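Local coordinates for DUTPase (Staphylococcus phage 11, PDB 4GV8), which hydrolyses dUTP to dUMP and pyrophosphate, as a trimeric phage dUTPase of the jelly-roll fold, at residues Ile29-Thr34 and Tyr126-Gly131. Residues are numbered along the deposited sequence; the frame is centred on the assembly and turned at random.
Sequences IFSAET and YQINEG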
loop_
_atom_site.group_PDB
_atom_site.type_symbol
_atom_site.label_atom_id
_atom_site.label_comp_id
_atom_site.label_asym_id
_atom_site.label_seq_id
_atom_site.Cartn_x
_atom_site.Cartn_y
_atom_site.Cartn_z
ATOM N N ILE B 29 3.563 -14.723 -7.851
ATOM C CA ILE B 29 4.509 -14.237 -8.823
ATOM C C ILE B 29 5.909 -14.531 -8.265
ATOM O O ILE B 29 6.168 -14.295 -7.070
ATOM C CB ILE B 29 4.354 -12.714 -9.036
ATOM C CG1 ILE B 29 2.987 -12.362 -9.602
ATOM C CG2 ILE B 29 5.426 -12.207 -9.968
ATOM C CD1 ILE B 29 2.869 -12.661 -11.103
ATOM N N PHE B 30 6.804 -14.981 -9.162
ATOM C CA PHE B 30 8.144 -15.450 -8.799
ATOM C C PHE B 30 9.232 -14.538 -9.311
ATOM O O PHE B 30 9.130 -13.988 -10.396
ATOM C CB PHE B 30 8.389 -16.892 -9.290
ATOM C CG PHE B 30 7.337 -17.871 -8.858
ATOM C CD1 PHE B 30 7.519 -18.650 -7.739
ATOM C CD2 PHE B 30 6.165 -18.010 -9.592
ATOM C CE1 PHE B 30 6.557 -19.533 -7.329
ATOM C CE2 PHE B 30 5.175 -18.886 -9.176
ATOM C CZ PHE B 30 5.365 -19.643 -8.044
ATOM N N SER B 31 10.291 -14.403 -8.515
ATOM C CA SER B 31 11.460 -13.649 -8.922
ATOM C C SER B 31 12.217 -14.380 -10.059
ATOM O O SER B 31 12.405 -15.577 -9.995
ATOM C CB SER B 31 12.407 -13.434 -7.732
ATOM O OG SER B 31 13.513 -12.650 -8.126
ATOM N N ALA B 32 12.616 -13.633 -11.086
ATOM C CA ALA B 32 13.498 -14.127 -12.115
ATOM C C ALA B 32 14.941 -13.739 -11.795
ATOM O O ALA B 32 15.806 -13.970 -12.626
ATOM C CB ALA B 32 13.108 -13.551 -13.467
ATOM N N GLU B 33 15.181 -13.134 -10.623
ATOM C CA GLU B 33 16.531 -12.673 -10.256
ATOM C C GLU B 33 16.950 -12.989 -8.836
ATOM O O GLU B 33 16.103 -13.108 -7.917
ATOM C CB GLU B 33 16.807 -11.178 -10.611
ATOM C CG GLU B 33 16.018 -10.093 -9.917
ATOM C CD GLU B 33 16.490 -8.671 -10.282
ATOM O OE1 GLU B 33 17.426 -8.127 -9.605
ATOM O OE2 GLU B 33 15.900 -8.071 -11.226
ATOM N N THR B 34 18.273 -13.178 -8.690
ATOM C CA THR B 34 18.923 -13.326 -7.403
ATOM C C THR B 34 19.604 -12.006 -7.119
ATOM O O THR B 34 20.432 -11.555 -7.901
ATOM C CB THR B 34 19.924 -14.490 -7.392
ATOM O OG1 THR B 34 19.202 -15.717 -7.597
ATOM C CG2 THR B 34 20.659 -14.552 -6.083
ATOM N N TYR B 126 18.976 -9.104 3.180
ATOM C CA TYR B 126 18.207 -10.229 2.589
ATOM C C TYR B 126 18.830 -10.664 1.268
ATOM O O TYR B 126 19.378 -9.834 0.516
ATOM C CB TYR B 126 16.739 -9.827 2.310
ATOM C CG TYR B 126 15.949 -9.721 3.592
ATOM C CD1 TYR B 126 15.178 -10.789 4.040
ATOM C CD2 TYR B 126 16.028 -8.613 4.346
ATOM C CE1 TYR B 126 14.472 -10.727 5.205
ATOM C CE2 TYR B 126 15.362 -8.518 5.548
ATOM C CZ TYR B 126 14.591 -9.583 5.985
ATOM O OH TYR B 126 13.897 -9.474 7.150
ATOM N N GLN B 127 18.771 -11.966 0.985
ATOM C CA GLN B 127 18.998 -12.423 -0.376
ATOM C C GLN B 127 17.677 -12.992 -0.972
ATOM O O GLN B 127 17.037 -13.901 -0.425
ATOM C CB GLN B 127 20.126 -13.437 -0.478
ATOM C CG GLN B 127 20.501 -13.708 -1.948
ATOM C CD GLN B 127 21.744 -14.512 -2.023
ATOM O OE1 GLN B 127 22.770 -14.082 -1.515
ATOM N NE2 GLN B 127 21.653 -15.730 -2.582
ATOM N N ILE B 128 17.236 -12.327 -2.023
ATOM C CA ILE B 128 16.097 -12.748 -2.825
ATOM C C ILE B 128 16.739 -13.632 -3.912
ATOM O O ILE B 128 17.748 -13.267 -4.544
ATOM C CB ILE B 128 15.406 -11.519 -3.483
ATOM C CG1 ILE B 128 14.782 -10.633 -2.402
ATOM C CG2 ILE B 128 14.398 -11.919 -4.567
ATOM C CD1 ILE B 128 14.760 -9.182 -2.793
ATOM N N ASN B 129 16.187 -14.803 -4.062
ATOM C CA ASN B 129 16.701 -15.794 -4.989
ATOM C C ASN B 129 15.733 -15.975 -6.104
ATOM O O ASN B 129 14.497 -15.931 -5.920
ATOM C CB ASN B 129 16.957 -17.108 -4.267
ATOM C CG ASN B 129 18.043 -16.962 -3.234
ATOM O OD1 ASN B 129 19.151 -16.522 -3.550
ATOM N ND2 ASN B 129 17.710 -17.224 -1.993
ATOM N N GLU B 130 16.318 -16.115 -7.280
ATOM C CA GLU B 130 15.618 -16.552 -8.469
ATOM C C GLU B 130 14.676 -17.675 -8.016
ATOM O O GLU B 130 15.115 -18.580 -7.315
ATOM C CB GLU B 130 16.692 -17.042 -9.479
ATOM C CG GLU B 130 16.249 -17.193 -10.931
ATOM C CD GLU B 130 15.378 -18.405 -11.156
ATOM O OE1 GLU B 130 15.654 -19.454 -10.534
ATOM O OE2 GLU B 130 14.417 -18.308 -11.953
ATOM N N GLY B 131 13.373 -17.589 -8.320
ATOM C CA GLY B 131 12.414 -18.668 -7.965
ATOM C C GLY B 131 11.572 -18.348 -6.730
ATOM O O GLY B 131 10.554 -18.999 -6.473
#
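Phe-30 to Thr-34 and Gln-127 to Gly-131 are two strand ends with the turns that follow them, running roughly antiparallel (136° between their directions) in the jelly-roll of the dUTPase subunit. The first leads from strand 26-30 to strand 35-37. The second leads from strand 126-128 to strand 133-141. Strand 26-30 pairs antiparallel with 133-141 in the large sheet, and 35-37 pairs antiparallel with 126-128 in the small one, so both chains cross between the sheets side by side.

Two hydrogen bonds hold the contact. Gly-131 N gives a nearly straight bond to Ser-31 O (2.8 Å, 166° at the hydrogen), tilted out of the carbonyl plane. Glu-130 N gives the other to Thr-34 OG1 (2.9 Å). Thr-34 has OG1 anti to its carbonyl carbon (chi1 -64°), which turns the hydroxyl to this N-H and leaves CG2 beside Asn-129 OD1. The same OD1 accepts a bond from Gln-127 NE2 on a lone pair in its carbonyl plane. Thr-34 CA also makes a CH...O contact with Ile-128 O (3.1 Å).

Ser-31 OG reaches forward along its own segment and donates to Glu-33 O at 2.6 Å. CG2 of Ile-128 lies against this hydroxyl. The carboxylate of Glu-33 leaves the contact and accepts a bond from Lys-46 N. At the other end, Arg-15 makes a cation-pi contact with Phe-30. The edge of that ring meets a backbone carbonyl, with Phe-30 CD1 3.3 Å from Gly-131 O.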